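Local coordinates for putative cell adhesion protein (Bacteroides fragilis, PDB 4H40) that is a putative cell adhesion protein of the fimbrillin-like family, probably serving as a component of the pili of a gut bacterium, at residues B[186-191]-B[301-306]; B[268-273]-B[281-286]. One frame throughout, in Å; residues are numbered along the deposited sequence.

Contact 1. Residues B[186-191]-B[301-306]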
loop_
_atom_site.group_PDB
_atom_site.type_symbol
_atom_site.label_atom_id
_atom_site.label_comp_id
_atom_site.label_asym_id
_atom_site.label_seq_id
_atom_site.Cartn_x
_atom_site.Cartn_y
_atom_site.Cartn_z
ATOM N N PHE B 186 12.486 -0.674 -7.397
ATOM C CA PHE B 186 12.693 -0.622 -5.961
ATOM C C PHE B 186 13.925 0.250 -5.680
ATOM O O PHE B 186 15.010 0.002 -6.214
ATOM C CB PHE B 186 12.849 -2.042 -5.372
ATOM C CG PHE B 186 11.746 -2.992 -5.821
ATOM C CD1 PHE B 186 10.536 -3.057 -5.136
ATOM C CD2 PHE B 186 11.899 -3.776 -6.946
ATOM C CE1 PHE B 186 9.504 -3.868 -5.586
ATOM C CE2 PHE B 186 10.856 -4.589 -7.399
ATOM C CZ PHE B 186 9.665 -4.616 -6.729
ATOM N N THR B 187 13.705 1.341 -4.922
ATOM C CA THR B 187 14.739 2.208 -4.402
ATOM C C THR B 187 14.846 1.825 -2.936
ATOM O O THR B 187 13.830 1.889 -2.222
ATOM C CB THR B 187 14.426 3.691 -4.643
ATOM O OG1 THR B 187 14.275 3.934 -6.044
ATOM C CG2 THR B 187 15.499 4.598 -4.087
ATOM N N VAL B 188 16.026 1.305 -2.517
ATOM C CA VAL B 188 16.277 0.911 -1.111
ATOM C C VAL B 188 17.208 1.938 -0.489
ATOM O O VAL B 188 18.364 2.048 -0.906
ATOM C CB VAL B 188 16.838 -0.519 -0.940
ATOM C CG1 VAL B 188 16.936 -0.875 0.529
ATOM C CG2 VAL B 188 16.010 -1.549 -1.708
ATOM N N ARG B 189 16.705 2.705 0.480
ATOM C CA ARG B 189 17.479 3.742 1.150
ATOM C C ARG B 189 18.176 3.223 2.399
ATOM O O ARG B 189 17.669 2.321 3.067
ATOM C CB ARG B 189 16.572 4.897 1.530
ATOM C CG ARG B 189 16.094 5.755 0.382
ATOM C CD ARG B 189 15.192 6.836 0.910
ATOM N NE ARG B 189 14.692 7.696 -0.162
ATOM C CZ ARG B 189 13.549 8.378 -0.112
ATOM N NH1 ARG B 189 12.762 8.300 0.959
ATOM N NH2 ARG B 189 13.174 9.131 -1.139
ATOM N N ALA B 190 19.336 3.806 2.722
ATOM C CA ALA B 190 20.100 3.475 3.924
ATOM C C ALA B 190 19.670 4.438 5.026
ATOM O O ALA B 190 19.990 5.638 4.977
ATOM C CB ALA B 190 21.585 3.583 3.648
ATOM N N GLY B 191 18.845 3.932 5.935
ATOM C CA GLY B 191 18.275 4.707 7.027
ATOM C C GLY B 191 19.130 4.739 8.275
ATOM O O GLY B 191 20.342 4.497 8.217
ATOM N N ALA B 301 11.790 1.887 -0.408
ATOM C CA ALA B 301 11.925 1.180 0.846
ATOM C C ALA B 301 13.111 1.768 1.662
ATOM O O ALA B 301 14.069 2.248 1.066
ATOM C CB ALA B 301 12.108 -0.310 0.577
ATOM N N THR B 302 13.029 1.766 3.009
ATOM C CA THR B 302 14.115 2.252 3.850
ATOM C C THR B 302 14.501 1.178 4.835
ATOM O O THR B 302 13.637 0.659 5.520
ATOM C CB THR B 302 13.710 3.545 4.568
ATOM O OG1 THR B 302 13.325 4.512 3.602
ATOM C CG2 THR B 302 14.809 4.099 5.438
ATOM N N VAL B 303 15.793 0.864 4.924
ATOM C CA VAL B 303 16.320 -0.089 5.904
ATOM C C VAL B 303 16.724 0.711 7.151
ATOM O O VAL B 303 17.540 1.624 7.053
ATOM C CB VAL B 303 17.479 -0.953 5.347
ATOM C CG1 VAL B 303 17.919 -1.997 6.365
ATOM C CG2 VAL B 303 17.063 -1.638 4.066
ATOM N N LYS B 304 16.109 0.405 8.299
ATOM C CA LYS B 304 16.339 1.091 9.577
ATOM C C LYS B 304 16.804 0.137 10.651
ATOM O O LYS B 304 16.463 -1.038 10.588
ATOM C CB LYS B 304 15.012 1.722 10.067
ATOM C CG LYS B 304 14.676 3.076 9.468
ATOM C CD LYS B 304 13.277 3.535 9.848
ATOM C CE LYS B 304 12.836 4.709 9.003
ATOM N NZ LYS B 304 11.378 4.993 9.126
ATOM N N ILE B 305 17.514 0.648 11.673
ATOM C CA ILE B 305 17.865 -0.079 12.903
ATOM C C ILE B 305 17.014 0.546 14.022
ATOM O O ILE B 305 17.206 1.732 14.326
ATOM C CB ILE B 305 19.379 -0.096 13.270
ATOM C CG1 ILE B 305 20.324 -0.369 12.064
ATOM C CG2 ILE B 305 19.653 -1.007 14.476
ATOM C CD1 ILE B 305 20.312 -1.738 11.431
ATOM N N SER B 306 16.047 -0.218 14.590
ATOM C CA SER B 306 15.166 0.267 15.663
ATOM C C SER B 306 15.856 0.221 17.031
ATOM O O SER B 306 15.825 1.211 17.782
ATOM C CB SER B 306 13.858 -0.504 15.693
ATOM O OG SER B 306 12.968 0.054 14.742
#

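Contact 2. Residues B[268-273]-B[281-286]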
loop_
_atom_site.group_PDB
_atom_site.type_symbol
_atom_site.label_atom_id
_atom_site.label_comp_id
_atom_site.label_asym_id
_atom_site.label_seq_id
_atom_site.Cartn_x
_atom_site.Cartn_y
_atom_site.Cartn_z
ATOM N N SER B 268 4.764 -11.626 -3.981
ATOM C CA SER B 268 5.778 -11.463 -2.944
ATOM C C SER B 268 7.062 -10.914 -3.580
ATOM O O SER B 268 7.402 -11.239 -4.723
ATOM C CB SER B 268 6.045 -12.753 -2.183
ATOM O OG SER B 268 7.115 -13.514 -2.710
ATOM N N VAL B 269 7.730 -10.034 -2.836
ATOM C CA VAL B 269 8.975 -9.376 -3.194
ATOM C C VAL B 269 9.975 -9.663 -2.056
ATOM O O VAL B 269 9.801 -9.160 -0.946
ATOM C CB VAL B 269 8.780 -7.857 -3.461
ATOM C CG1 VAL B 269 10.113 -7.172 -3.716
ATOM C CG2 VAL B 269 7.853 -7.621 -4.640
ATOM N N LEU B 270 10.993 -10.506 -2.329
ATOM C CA LEU B 270 12.025 -10.818 -1.343
ATOM C C LEU B 270 13.303 -10.047 -1.629
ATOM O O LEU B 270 13.932 -10.274 -2.650
ATOM C CB LEU B 270 12.352 -12.308 -1.323
ATOM C CG LEU B 270 11.471 -13.247 -0.575
ATOM C CD1 LEU B 270 12.026 -14.640 -0.716
ATOM C CD2 LEU B 270 11.416 -12.898 0.884
ATOM N N LEU B 271 13.715 -9.198 -0.700
ATOM C CA LEU B 271 14.928 -8.418 -0.839
ATOM C C LEU B 271 16.007 -9.056 -0.005
ATOM O O LEU B 271 15.845 -9.177 1.199
ATOM C CB LEU B 271 14.684 -6.960 -0.411
ATOM C CG LEU B 271 13.597 -6.208 -1.184
ATOM C CD1 LEU B 271 12.238 -6.357 -0.508
ATOM C CD2 LEU B 271 13.927 -4.771 -1.315
ATOM N N ASN B 272 17.077 -9.534 -0.656
ATOM C CA ASN B 272 18.239 -10.149 -0.022
ATOM C C ASN B 272 19.339 -9.124 -0.038
ATOM O O ASN B 272 19.895 -8.820 -1.104
ATOM C CB ASN B 272 18.630 -11.423 -0.745
ATOM C CG ASN B 272 17.508 -12.416 -0.823
ATOM O OD1 ASN B 272 17.261 -13.155 0.111
ATOM N ND2 ASN B 272 16.796 -12.431 -1.929
ATOM N N LEU B 273 19.570 -8.488 1.123
ATOM C CA LEU B 273 20.531 -7.393 1.224
ATOM C C LEU B 273 21.566 -7.654 2.291
ATOM O O LEU B 273 21.314 -8.386 3.256
ATOM C CB LEU B 273 19.796 -6.063 1.543
ATOM C CG LEU B 273 18.572 -5.686 0.688
ATOM C CD1 LEU B 273 17.773 -4.561 1.316
ATOM C CD2 LEU B 273 18.966 -5.325 -0.730
ATOM N N GLN B 281 17.081 -10.580 4.911
ATOM C CA GLN B 281 16.031 -10.870 3.949
ATOM C C GLN B 281 14.719 -10.229 4.459
ATOM O O GLN B 281 14.391 -10.323 5.634
ATOM C CB GLN B 281 15.895 -12.382 3.702
ATOM C CG GLN B 281 14.888 -12.776 2.601
ATOM C CD GLN B 281 14.782 -14.269 2.390
ATOM O OE1 GLN B 281 14.456 -15.043 3.295
ATOM N NE2 GLN B 281 15.015 -14.705 1.166
ATOM N N TYR B 282 14.011 -9.547 3.571
ATOM C CA TYR B 282 12.758 -8.864 3.851
ATOM C C TYR B 282 11.746 -9.243 2.827
ATOM O O TYR B 282 12.060 -9.287 1.642
ATOM C CB TYR B 282 12.930 -7.329 3.832
ATOM C CG TYR B 282 14.061 -6.844 4.693
ATOM C CD1 TYR B 282 13.908 -6.726 6.067
ATOM C CD2 TYR B 282 15.297 -6.521 4.141
ATOM C CE1 TYR B 282 14.952 -6.286 6.873
ATOM C CE2 TYR B 282 16.354 -6.091 4.940
ATOM C CZ TYR B 282 16.180 -5.989 6.309
ATOM O OH TYR B 282 17.208 -5.562 7.113
ATOM N N GLN B 283 10.519 -9.453 3.257
ATOM C CA GLN B 283 9.464 -9.803 2.333
ATOM C C GLN B 283 8.363 -8.762 2.292
ATOM O O GLN B 283 7.799 -8.411 3.337
ATOM C CB GLN B 283 8.858 -11.160 2.697
ATOM C CG GLN B 283 7.648 -11.496 1.854
ATOM C CD GLN B 283 7.200 -12.888 2.082
ATOM O OE1 GLN B 283 7.288 -13.724 1.188
ATOM N NE2 GLN B 283 6.724 -13.163 3.287
HETATM N N MSE B 284 8.016 -8.324 1.071
HETATM C CA MSE B 284 6.880 -7.459 0.819
HETATM C C MSE B 284 5.780 -8.331 0.185
HETATM O O MSE B 284 6.010 -8.848 -0.909
HETATM C CB MSE B 284 7.237 -6.287 -0.104
HETATM C CG MSE B 284 8.156 -5.241 0.474
HETATM SE SE MSE B 284 8.887 -4.056 -0.977
HETATM C CE MSE B 284 7.335 -3.865 -2.014
ATOM N N LEU B 285 4.612 -8.541 0.859
ATOM C CA LEU B 285 3.523 -9.268 0.223
ATOM C C LEU B 285 2.570 -8.234 -0.312
ATOM O O LEU B 285 2.109 -7.399 0.452
ATOM C CB LEU B 285 2.851 -10.257 1.159
ATOM C CG LEU B 285 3.516 -11.642 1.209
ATOM C CD1 LEU B 285 3.206 -12.335 2.521
ATOM C CD2 LEU B 285 3.070 -12.528 0.055
ATOM N N LEU B 286 2.383 -8.205 -1.637
ATOM C CA LEU B 286 1.576 -7.216 -2.344
ATOM C C LEU B 286 0.348 -7.847 -2.976
ATOM O O LEU B 286 0.416 -8.663 -3.901
ATOM C CB LEU B 286 2.413 -6.478 -3.398
ATOM C CG LEU B 286 3.809 -5.991 -2.943
ATOM C CD1 LEU B 286 4.663 -5.505 -4.140
ATOM C CD2 LEU B 286 3.706 -4.973 -1.824
#

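Contact 1. Residues B[186-191]-B[301-306]
The carbonyl oxygen Ala301 O takes two contacts from the neighbouring strand: a hydrogen bond from Arg189 N at 2.7 Å, the donor lying 16° from the carbonyl plane, and a CA-H contact from Val188, whose CA is 3.4 Å from the same Ala301 O. This is a parallel pair of strands in one wall of a beta sandwich, as expected of a fimbrillin-like protein in the transthyretin clan. In the usual parallel pattern, Arg189 bonds to the two residues flanking its bridge partner Thr302, its other bond running from Val303 N to Arg189 O at 3.0 Å. The connection is extended on one side by Ala301 N, 2.7 Å from Thr187 O, and on the other by Gly191 N, which reaches Val303 O at 2.9 Å; this last bond is bent, with 135° at the hydrogen, where strand 177-190 has just ended.

Val188, Ala301 and Val303 turn inward, and their small or beta-branched apolar side chains suit a layer buried between sheets. Val188 places CG1 opposite its own backbone N (chi1 -175°), which leads that methyl across to Val303 CG2, 3.6 Å away. Leu271 and Leu273 of strand 266-275 cover Val188, while Leu312 packs on both Ala301 and Val303. Thr302 and Arg189 occupy the outer face, where hydroxyl and guanidinium can meet water. The aliphatic part of the extended arginine, CB and CD, passes the threonine hydroxyl, with Arg189 CB 3.9 Å from Thr302 OG1, before the guanidinium leads away. The other branch of the threonine turns the opposite way along the strand: Thr302 CG2 rests 3.9 Å from Gly191 CA, a place open to the methyl because glycine carries no side chain.

Contact 2. Residues B[268-273]-B[281-286]
Asn272 and Gln281 run alongside each other in the same direction, their amide planes turned 54° apart. A weak hydrogen bond, bent to 127° at the hydrogen, joins Gln281 NE2 to Asn272 OD1, 2.9 Å apart; the asparagine amide nitrogen is used instead on Gly203 O of strand 197-207. Gln281 carries CG anti to its backbone N (chi1 -175°) and then runs straight, carrying its amide alongside Leu270; Gln281 NE2 lies 3.5 Å from Leu270 CD1. Both methyls of the leucine touch Gln281, and Leu270 CD2 lies as well 3.6 Å from Gln283 CB, against the aliphatic part of that long polar chain. Farther along this face Ser268 is small enough to let Leu285 CD2 come to 3.7 Å from Ser268 CB.

The two segments are the arms of an antiparallel beta hairpin, at the edge of a four-stranded sheet within this chain. Val269 with Met284 and Leu271 with Tyr282 form its hydrogen-bonded pairs, and these four send their side chains to the opposite face, into the sandwich core. Met284, deposited as selenomethionine, bends at its end and brings SE 4.1 Å from Leu271 CD1. Val269 CG2 meets Leu286 CD1 diagonally at 3.9 Å. Leu273 crosses the tyrosine side chain at about a right angle, its CD1 4.2 Å from Tyr282 CE2, while the phenol OH hydrogen-bonds to Thr310 OG1 of strand 310-321. At the outer arm, Gln281 N donates to Asn322 OD1 of the second subunit.

How the contacts relate
From the N terminus the chain builds many strands before 177-190, whose end supplies one half of contact 1, then crosses to the other sheet with strand 197-207. After strand 251-257 returns beside 177-190, the hairpin 266-275/278-287 closes contact 2 over a short turn. Only afterwards does strand 296-305 come back to pair with 186-191, so contact 1 closes a loop of more than a hundred residues with contact 2 nested inside it. Their centres are about 13 Å apart, on facing walls of the sandwich, and the walls meet through side chains such as Phe186 on Val269 and Val303 on Tyr282.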